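Local coordinates for putative glyoxalase superfamily protein (Ralstonia eutropha, PDB 3IUZ) that is probably an iron(II)-dependent dioxygenase of the 2-oxoadipate dioxygenase/decarboxylase family, within the glyoxalase clan, named 2-hydroxyglutarate synthase, at residues A[38-42]-A[43-47]; A[20-23]-A[24-28]; A[169-172]-A[173-177]. All coordinates share one frame; numbering follows the deposited sequence.

All three contacts are local and concern the ends of helices: contacts 1 and 3 start helices 42-60 and 173-185 behind threonine N-caps, while contact 2 ends helix 16-25. In contact 1 a glutamate completes a capping box; in contact 3 a glutamine four residues after the N-cap reaches back to the loop. The centres of contacts 1 and 2 are about 17 Å apart, and they meet where Gln47 NE2 packs 3.8 Å from Ser27 O. The centres of contacts 1 and 3 are about 19 Å apart, nearest atoms about 10 Å, yet the latter's helix reaches Arg42 and Ile45 through Leu182. A hexaethylene glycol, probably from crystallisation, binds at Arg42.

Contact 1 (A[38-42]-A[43-47]); sequences GRATR and AEIAQ
Glu44 folds back over Thr41, and the two residues form a capping box at the start of helix 42-60. The glutamate chain can be followed outward. Its CB lies 3.5 Å from Thr41 O, on the first turn of the helix. CG, set beside the backbone N by a chi1 of -67°, passes 3.2 Å from Thr41 OG1, and from there the extended chain runs back against the direction of the helix. CD still lies near that hydroxyl oxygen. At the tip, OE1 accepts from Thr41 N at 3.0 Å, the N-H coming from above the carboxylate plane, 50° out of it. OE1 also sits close to Ala40 CA, while one water lies within hydrogen-bonding distance of both Glu44 OE2 and Arg39 O.

The other half of the box is Thr41 OG1, which accepts from Glu44 N at 3.2 Å in an almost straight bond of 169°. Thr41 O receives Ile45 N at 2.9 Å, so the threonine holds the helix start by side chain and main chain together. Ile45 CG1 packs 3.9 Å from Ala40 CB, adding an apolar contact beside the polar one.

Each capping group has a second partner, OG1 with Pro33 O and OE1 with Asn5 ND2, which ties the box to the preceding loop and to helix 4-14. Ala40 bonds by its backbone to Leu188, in the antiparallel pair of strands 40-41 and 187-188, and Arg42 to Gly186, just before strand 187-188. Ile45 packs on Leu188 and, with Arg42, on Leu182 of helix 173-185; Arg42 also touches His132 of strand 125-132 and makes a salt bridge to Asp134.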
ATOM      1  N   GLY A  38      25.731  12.614   5.708  1.00 25.46           N
ATOM      2  CA  GLY A  38      24.687  12.246   6.650  1.00 25.89           C
ATOM      3  C   GLY A  38      23.273  12.548   6.172  1.00 25.81           C
ATOM      4  O   GLY A  38      22.293  12.190   6.855  1.00 26.31           O
ATOM      5  N   ARG A  39      23.155  13.139   4.981  1.00 24.60           N
ATOM      6  CA  ARG A  39      21.842  13.336   4.331  1.00 23.29           C
ATOM      7  C   ARG A  39      21.105  12.016   4.091  1.00 20.44           C
ATOM      8  O   ARG A  39      21.693  10.927   4.169  1.00 21.37           O
ATOM      9  CB  ARG A  39      22.033  14.098   3.031  1.00 23.21           C
ATOM     10  CG  ARG A  39      22.664  15.464   3.312  1.00 25.05           C
ATOM     11  CD  ARG A  39      23.022  16.258   2.098  1.00 27.09           C
ATOM     12  NE  ARG A  39      24.031  15.583   1.316  1.00 26.92           N
ATOM     13  CZ  ARG A  39      24.682  16.127   0.285  1.00 30.56           C
ATOM     14  NH1 ARG A  39      24.464  17.380  -0.081  1.00 30.38           N
ATOM     15  NH2 ARG A  39      25.575  15.410  -0.385  1.00 28.97           N
ATOM     16  N   ALA A  40      19.826  12.126   3.752  1.00 18.14           N
ATOM     17  CA  ALA A  40      19.002  10.971   3.482  1.00 16.11           C
ATOM     18  C   ALA A  40      18.953  10.691   1.998  1.00 15.41           C
ATOM     19  O   ALA A  40      18.557  11.555   1.169  1.00 13.42           O
ATOM     20  CB  ALA A  40      17.597  11.149   4.047  1.00 15.20           C
ATOM     21  N   THR A  41      19.374   9.483   1.647  1.00 14.92           N
ATOM     22  CA  THR A  41      19.301   9.079   0.251  1.00 14.49           C
ATOM     23  C   THR A  41      17.867   8.703  -0.165  1.00 14.95           C
ATOM     24  O   THR A  41      17.034   8.398   0.684  1.00 14.88           O
ATOM     25  CB  THR A  41      20.189   7.889  -0.024  1.00 14.44           C
ATOM     26  OG1 THR A  41      19.760   6.755   0.749  1.00 14.16           O
ATOM     27  CG2 THR A  41      21.662   8.204   0.318  1.00 12.61           C
ATOM     28  N   ARG A  42      17.615   8.617  -1.472  1.00 14.81           N
ATOM     29  CA  ARG A  42      16.298   8.215  -1.935  1.00 15.55           C
ATOM     30  C   ARG A  42      15.912   6.824  -1.467  1.00 15.41           C
ATOM     31  O   ARG A  42      14.728   6.597  -1.162  1.00 15.23           O
ATOM     32  CB  ARG A  42      16.137   8.292  -3.447  1.00 15.83           C
ATOM     33  CG  ARG A  42      16.934   7.327  -4.220  1.00 16.19           C
ATOM     34  CD  ARG A  42      16.668   7.463  -5.713  1.00 19.06           C
ATOM     35  NE  ARG A  42      17.350   6.400  -6.427  1.00 18.91           N
ATOM     36  CZ  ARG A  42      17.348   6.230  -7.741  1.00 18.85           C
ATOM     37  NH1 ARG A  42      16.706   7.076  -8.558  1.00 19.91           N
ATOM     38  NH2 ARG A  42      18.007   5.202  -8.231  1.00 18.98           N
ATOM     39  N   ALA A  43      16.877   5.899  -1.438  1.00 14.72           N
ATOM     40  CA  ALA A  43      16.640   4.552  -0.885  1.00 15.10           C
ATOM     41  C   ALA A  43      16.201   4.588   0.592  1.00 14.04           C
ATOM     42  O   ALA A  43      15.246   3.917   1.004  1.00 14.13           O
ATOM     43  CB  ALA A  43      17.874   3.705  -1.014  1.00 13.43           C
ATOM     44  N   GLU A  44      16.945   5.310   1.414  1.00 15.04           N
ATOM     45  CA  GLU A  44      16.550   5.478   2.803  1.00 14.89           C
ATOM     46  C   GLU A  44      15.133   6.086   2.941  1.00 15.75           C
ATOM     47  O   GLU A  44      14.333   5.641   3.787  1.00 14.45           O
ATOM     48  CB  GLU A  44      17.545   6.365   3.529  1.00 15.52           C
ATOM     49  CG  GLU A  44      18.944   5.731   3.677  1.00 16.63           C
ATOM     50  CD  GLU A  44      20.017   6.673   4.177  1.00 16.19           C
ATOM     51  OE1 GLU A  44      19.813   7.917   4.192  1.00 19.49           O
ATOM     52  OE2 GLU A  44      21.087   6.156   4.567  1.00 18.80           O
ATOM     53  N   ILE A  45      14.846   7.110   2.137  1.00 13.51           N
ATOM     54  CA  ILE A  45      13.569   7.761   2.217  1.00 14.65           C
ATOM     55  C   ILE A  45      12.469   6.795   1.794  1.00 15.03           C
ATOM     56  O   ILE A  45      11.387   6.733   2.430  1.00 14.24           O
ATOM     57  CB  ILE A  45      13.546   9.073   1.390  1.00 14.47           C
ATOM     58  CG1 ILE A  45      14.395  10.122   2.106  1.00 16.12           C
ATOM     59  CG2 ILE A  45      12.113   9.599   1.162  1.00 13.15           C
ATOM     60  CD1 ILE A  45      14.906  11.286   1.142  1.00 13.31           C
ATOM     61  N   ALA A  46      12.723   6.056   0.715  1.00 14.36           N
ATOM     62  CA  ALA A  46      11.722   5.122   0.208  1.00 15.40           C
ATOM     63  C   ALA A  46      11.406   4.038   1.235  1.00 15.45           C
ATOM     64  O   ALA A  46      10.228   3.690   1.451  1.00 14.46           O
ATOM     65  CB  ALA A  46      12.169   4.499  -1.111  1.00 14.08           C
ATOM     66  N   GLN A  47      12.446   3.504   1.857  1.00 14.71           N
ATOM     67  CA  GLN A  47      12.311   2.490   2.896  1.00 16.07           C
ATOM     68  C   GLN A  47      11.562   3.055   4.126  1.00 16.05           C
ATOM     69  O   GLN A  47      10.596   2.402   4.610  1.00 15.62           O
ATOM     70  CB  GLN A  47      13.673   1.936   3.279  1.00 17.02           C
ATOM     71  CG  GLN A  47      13.684   0.963   4.448  1.00 19.12           C
ATOM     72  CD  GLN A  47      12.982  -0.296   4.165  1.00 20.36           C
ATOM     73  OE1 GLN A  47      12.808  -0.693   3.011  1.00 19.94           O
ATOM     74  NE2 GLN A  47      12.569  -0.979   5.242  1.00 23.16           N
TER
HETATM   75  O   HOH W   1      22.830   8.530   4.269  1.00 24.13           O

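Contact 2 (A[20-23]-A[24-28])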
ATOM      1  N   ARG A  20      10.411   3.081  17.856  1.00 22.37           N
ATOM      2  CA  ARG A  20      11.080   2.006  18.564  1.00 24.18           C
ATOM      3  C   ARG A  20      10.428   0.667  18.277  1.00 23.01           C
ATOM      4  O   ARG A  20      11.122  -0.258  17.971  1.00 21.82           O
ATOM      5  CB  ARG A  20      11.151   2.289  20.088  1.00 25.19           C
ATOM      6  CG  ARG A  20      12.405   3.066  20.471  1.00 30.91           C
ATOM      7  CD  ARG A  20      12.675   3.122  22.010  1.00 38.01           C
ATOM      8  NE  ARG A  20      11.830   4.116  22.693  1.00 43.82           N
ATOM      9  CZ  ARG A  20      10.687   3.861  23.351  1.00 47.05           C
ATOM     10  NH1 ARG A  20      10.194   2.623  23.464  1.00 49.10           N
ATOM     11  NH2 ARG A  20      10.019   4.865  23.911  1.00 49.10           N
ATOM     12  N   HIS A  21       9.110   0.579  18.362  1.00 23.16           N
ATOM     13  CA  HIS A  21       8.415  -0.693  18.104  1.00 24.77           C
ATOM     14  C   HIS A  21       8.624  -1.118  16.644  1.00 24.75           C
ATOM     15  O   HIS A  21       8.953  -2.270  16.350  1.00 24.17           O
ATOM     16  CB  HIS A  21       6.914  -0.531  18.370  1.00 25.74           C
ATOM     17  CG  HIS A  21       6.067  -1.682  17.898  1.00 29.55           C
ATOM     18  ND1 HIS A  21       6.082  -2.928  18.502  1.00 34.87           N
ATOM     19  CD2 HIS A  21       5.124  -1.754  16.924  1.00 33.62           C
ATOM     20  CE1 HIS A  21       5.231  -3.729  17.884  1.00 33.31           C
ATOM     21  NE2 HIS A  21       4.617  -3.036  16.941  1.00 34.67           N
ATOM     22  N   LEU A  22       8.448  -0.164  15.737  1.00 24.14           N
ATOM     23  CA  LEU A  22       8.562  -0.456  14.329  1.00 25.01           C
ATOM     24  C   LEU A  22       9.989  -0.958  13.964  1.00 24.22           C
ATOM     25  O   LEU A  22      10.138  -1.905  13.175  1.00 23.03           O
ATOM     26  CB  LEU A  22       8.150   0.777  13.510  1.00 25.23           C
ATOM     27  CG  LEU A  22       7.646   0.453  12.106  1.00 27.39           C
ATOM     28  CD1 LEU A  22       6.474  -0.533  12.136  1.00 27.63           C
ATOM     29  CD2 LEU A  22       7.286   1.746  11.386  1.00 30.73           C
ATOM     30  N   LEU A  23      11.020  -0.351  14.560  1.00 23.82           N
ATOM     31  CA  LEU A  23      12.393  -0.719  14.220  1.00 23.77           C
ATOM     32  C   LEU A  23      12.718  -2.084  14.821  1.00 24.28           C
ATOM     33  O   LEU A  23      13.521  -2.828  14.285  1.00 25.28           O
ATOM     34  CB  LEU A  23      13.421   0.336  14.662  1.00 24.33           C
ATOM     35  CG  LEU A  23      13.463   1.679  13.907  1.00 25.52           C
ATOM     36  CD1 LEU A  23      14.328   2.689  14.640  1.00 27.35           C
ATOM     37  CD2 LEU A  23      13.958   1.531  12.472  1.00 27.53           C
ATOM     38  N   SER A  24      12.099  -2.448  15.939  1.00 24.42           N
ATOM     39  CA  SER A  24      12.372  -3.775  16.445  1.00 25.11           C
ATOM     40  C   SER A  24      11.591  -4.834  15.660  1.00 24.54           C
ATOM     41  O   SER A  24      11.990  -5.972  15.640  1.00 25.06           O
ATOM     42  CB  SER A  24      12.067  -3.869  17.927  1.00 26.04           C
ATOM     43  OG  SER A  24      10.679  -3.965  18.091  1.00 29.22           O
ATOM     44  N   LEU A  25      10.523  -4.446  14.974  1.00 24.66           N
ATOM     45  CA  LEU A  25       9.643  -5.408  14.292  1.00 24.22           C
ATOM     46  C   LEU A  25      10.057  -5.665  12.821  1.00 24.46           C
ATOM     47  O   LEU A  25      10.154  -6.813  12.401  1.00 23.20           O
ATOM     48  CB  LEU A  25       8.207  -4.892  14.300  1.00 23.77           C
ATOM     49  CG  LEU A  25       7.166  -5.705  13.555  1.00 23.82           C
ATOM     50  CD1 LEU A  25       6.989  -7.093  14.190  1.00 20.54           C
ATOM     51  CD2 LEU A  25       5.837  -4.863  13.472  1.00 22.46           C
ATOM     52  N   VAL A  26      10.261  -4.585  12.070  1.00 23.92           N
ATOM     53  CA  VAL A  26      10.395  -4.632  10.622  1.00 24.45           C
ATOM     54  C   VAL A  26      11.867  -4.530  10.210  1.00 25.92           C
ATOM     55  O   VAL A  26      12.532  -3.526  10.518  1.00 27.69           O
ATOM     56  CB  VAL A  26       9.641  -3.502   9.965  1.00 23.06           C
ATOM     57  CG1 VAL A  26       9.756  -3.587   8.418  1.00 19.76           C
ATOM     58  CG2 VAL A  26       8.168  -3.546  10.396  1.00 24.14           C
ATOM     59  N   SER A  27      12.373  -5.557   9.524  1.00 26.16           N
ATOM     60  CA  SER A  27      13.768  -5.533   9.067  1.00 26.22           C
ATOM     61  C   SER A  27      14.009  -4.429   8.101  1.00 25.21           C
ATOM     62  O   SER A  27      13.179  -4.146   7.214  1.00 25.14           O
ATOM     63  CB  SER A  27      14.169  -6.819   8.378  1.00 26.48           C
ATOM     64  OG  SER A  27      14.139  -7.858   9.312  1.00 30.37           O
ATOM     65  N   VAL A  28      15.171  -3.799   8.252  1.00 23.87           N
ATOM     66  CA  VAL A  28      15.634  -2.853   7.274  1.00 21.69           C
ATOM     67  C   VAL A  28      16.600  -3.607   6.401  1.00 21.76           C
ATOM     68  O   VAL A  28      17.564  -4.207   6.873  1.00 20.74           O
ATOM     69  CB  VAL A  28      16.330  -1.614   7.947  1.00 21.01           C
ATOM     70  CG1 VAL A  28      16.980  -0.732   6.902  1.00 20.31           C
ATOM     71  CG2 VAL A  28      15.351  -0.833   8.750  1.00 21.76           C
TER
HETATM   72  O   HOH W   2      14.613  -2.616  11.925  1.00 30.12           O
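Ser24 OG stands between its own backbone N and carbonyl carbon (chi1 77°), a setting that folds the hydroxyl back along the helix to His21 O, while Leu22 CG lies anti to the backbone N (chi1 -155°) and sends the leucine forward to Val26. The serine donates its proton to His21 O at 3.0 Å, approaching well to the side of the C=O direction, with a C=O...donor angle of 123°. Leu25 N also bonds weakly to this carbonyl, which therefore serves a side-chain and a main-chain donor in the last turn.

Leu22 O likewise receives two amides. Val26 N makes the straighter bond, 2.9 Å long, and Leu25 N adds a weak one. Val26 is the first residue to leave helical backbone angles, yet its amide still closes the final turn. Beyond it a water donates to both Leu23 O, at 2.6 Å, and Val26 O, spanning from the helix end to the departing chain.

Leu22 and Val26 form the apolar pair: Leu22 CD1 lies 3.9 Å from Val26 CG2, the side chains running alongside each other in the same direction. Leu25 runs beside His21 in a looser van der Waals approach, its CD2 coming 4.1 Å from His21 NE2 and meeting the ring obliquely.

The two pairs rest mainly on different helices. Leu22 and Val26 both rest on Met51 of helix 42-60, with Ala55 and Phe54 adding to the surface, whereas His21 and Leu25 pack on helix 62-73 through Ala72, Thr68 and Val71. Helix 4-14 meets Leu23 with Ala7 and Leu10, and Leu22 with Leu14. Just after the helix, Ser27 shares backbone hydrogen bonding with Val78, as does Leu25, so the exiting chain is held against the loop before strand 80-87.

Contact 3 (A[169-172]-A[173-177])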
ATOM      1  N   ASP A 169      -6.598  16.228  -5.146  1.00 15.81           N
ATOM      2  CA  ASP A 169      -5.210  15.825  -5.392  1.00 16.05           C
ATOM      3  C   ASP A 169      -4.388  16.037  -4.137  1.00 15.75           C
ATOM      4  O   ASP A 169      -4.103  17.187  -3.721  1.00 14.56           O
ATOM      5  CB  ASP A 169      -4.604  16.573  -6.586  1.00 16.35           C
ATOM      6  CG  ASP A 169      -3.194  16.060  -6.948  1.00 16.89           C
ATOM      7  OD1 ASP A 169      -2.618  15.286  -6.151  1.00 15.63           O
ATOM      8  OD2 ASP A 169      -2.684  16.414  -8.048  1.00 18.06           O
ATOM      9  N   PRO A 170      -4.004  14.935  -3.473  1.00 15.41           N
ATOM     10  CA  PRO A 170      -3.231  15.071  -2.238  1.00 15.49           C
ATOM     11  C   PRO A 170      -1.758  15.444  -2.387  1.00 14.79           C
ATOM     12  O   PRO A 170      -1.107  15.781  -1.399  1.00 14.10           O
ATOM     13  CB  PRO A 170      -3.323  13.655  -1.655  1.00 15.16           C
ATOM     14  CG  PRO A 170      -3.226  12.819  -2.906  1.00 15.15           C
ATOM     15  CD  PRO A 170      -4.104  13.518  -3.877  1.00 16.73           C
ATOM     16  N   LEU A 171      -1.226  15.403  -3.597  1.00 14.69           N
ATOM     17  CA  LEU A 171       0.216  15.649  -3.805  1.00 14.34           C
ATOM     18  C   LEU A 171       0.492  17.154  -3.929  1.00 13.99           C
ATOM     19  O   LEU A 171       0.411  17.718  -4.999  1.00 13.37           O
ATOM     20  CB  LEU A 171       0.665  14.910  -5.066  1.00 14.51           C
ATOM     21  CG  LEU A 171       2.203  14.832  -5.217  1.00 14.53           C
ATOM     22  CD1 LEU A 171       2.829  13.987  -4.154  1.00 11.35           C
ATOM     23  CD2 LEU A 171       2.580  14.295  -6.616  1.00 12.55           C
ATOM     24  N   THR A 172       0.873  17.768  -2.830  1.00 13.56           N
ATOM     25  CA  THR A 172       0.926  19.198  -2.713  1.00 14.29           C
ATOM     26  C   THR A 172       2.155  19.768  -3.489  1.00 15.11           C
ATOM     27  O   THR A 172       3.070  19.016  -3.847  1.00 15.16           O
ATOM     28  CB  THR A 172       1.044  19.614  -1.255  1.00 13.76           C
ATOM     29  OG1 THR A 172       2.358  19.328  -0.767  1.00 12.61           O
ATOM     30  CG2 THR A 172      -0.060  18.975  -0.359  1.00 13.24           C
ATOM     31  N   PRO A 173       2.199  21.093  -3.674  1.00 15.77           N
ATOM     32  CA  PRO A 173       3.347  21.679  -4.365  1.00 16.67           C
ATOM     33  C   PRO A 173       4.658  21.487  -3.632  1.00 15.49           C
ATOM     34  O   PRO A 173       5.693  21.320  -4.257  1.00 14.64           O
ATOM     35  CB  PRO A 173       3.013  23.159  -4.445  1.00 16.79           C
ATOM     36  CG  PRO A 173       1.541  23.298  -4.124  1.00 16.72           C
ATOM     37  CD  PRO A 173       1.057  22.026  -3.572  1.00 16.21           C
ATOM     38  N   ARG A 174       4.608  21.560  -2.311  1.00 15.45           N
ATOM     39  CA  ARG A 174       5.784  21.332  -1.508  1.00 14.91           C
ATOM     40  C   ARG A 174       6.223  19.868  -1.654  1.00 13.70           C
ATOM     41  O   ARG A 174       7.430  19.588  -1.697  1.00 13.75           O
ATOM     42  CB  ARG A 174       5.477  21.672  -0.058  1.00 14.87           C
ATOM     43  CG  ARG A 174       6.641  21.429   0.863  1.00 16.57           C
ATOM     44  CD  ARG A 174       7.768  22.449   0.672  1.00 18.06           C
ATOM     45  NE  ARG A 174       8.832  22.178   1.630  1.00 14.81           N
ATOM     46  CZ  ARG A 174      10.084  22.601   1.517  1.00 18.01           C
ATOM     47  NH1 ARG A 174      10.488  23.378   0.493  1.00 17.22           N
ATOM     48  NH2 ARG A 174      10.944  22.227   2.413  1.00 15.83           N
ATOM     49  N   ALA A 175       5.256  18.943  -1.703  1.00 13.73           N
ATOM     50  CA  ALA A 175       5.567  17.520  -1.860  1.00 13.15           C
ATOM     51  C   ALA A 175       6.326  17.341  -3.190  1.00 13.12           C
ATOM     52  O   ALA A 175       7.339  16.636  -3.270  1.00 12.34           O
ATOM     53  CB  ALA A 175       4.282  16.630  -1.848  1.00 14.26           C
ATOM     54  N   GLN A 176       5.807  17.962  -4.230  1.00 12.76           N
ATOM     55  CA  GLN A 176       6.428  17.838  -5.561  1.00 12.02           C
ATOM     56  C   GLN A 176       7.772  18.498  -5.627  1.00 11.64           C
ATOM     57  O   GLN A 176       8.657  17.996  -6.296  1.00 11.80           O
ATOM     58  CB  GLN A 176       5.507  18.384  -6.628  1.00 11.26           C
ATOM     59  CG  GLN A 176       4.223  17.566  -6.775  1.00 12.24           C
ATOM     60  CD  GLN A 176       3.317  18.041  -7.899  1.00 16.51           C
ATOM     61  OE1 GLN A 176       3.732  18.126  -9.084  1.00 13.45           O
ATOM     62  NE2 GLN A 176       2.035  18.275  -7.555  1.00 13.25           N
ATOM     63  N   THR A 177       7.929  19.639  -4.936  1.00 12.66           N
ATOM     64  CA  THR A 177       9.219  20.292  -4.831  1.00 13.25           C
ATOM     65  C   THR A 177      10.294  19.350  -4.286  1.00 14.20           C
ATOM     66  O   THR A 177      11.407  19.195  -4.876  1.00 15.25           O
ATOM     67  CB  THR A 177       9.121  21.522  -3.896  1.00 13.64           C
ATOM     68  OG1 THR A 177       8.186  22.463  -4.458  1.00 14.92           O
ATOM     69  CG2 THR A 177      10.508  22.183  -3.701  1.00 13.41           C
TER
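The side-chain amide of Gln176 points an N-H of NE2 at Leu171 O, 3.1 Å away, which lies almost in the amide plane, 9° out of it. Seen from the carbonyl, the same donor sits above the plane, 38° out. Behind the amide, Gln176 CG rests 3.7 Å from Leu171 CD2, and the two side chains cross at about a right angle. A second flat group, the carboxylate of Asp169, is met from above its plane by Leu171 N, which donates to OD1 and closes an Asx turn.

Thr172 is the N-cap of helix 173-185. A chi1 of 73° swings its OG1 over the first turn to accept from Ala175 N at 3.1 Å, while Thr172 O takes Gln176 N at 3.0 Å. Leu171 CD1 packs 3.8 Å from Ala175 CB, and the leucine continues onto Leu200 of helix 190-200 and Ile106 of helix 101-110. At the next turn Pro173 O receives Thr177 N and Thr177 OG1 from opposite faces of its plane.

Asp169 OD1 also forms a salt bridge with Arg105, so the turn is fixed to helix 101-110. Pro173 has no N-H needing an acceptor; the hydroxyl supplies one to Ala175 N, which would otherwise probably lack an intrahelical partner, and Gln176 ties down the loop by side-chain NE2 and main-chain N alike.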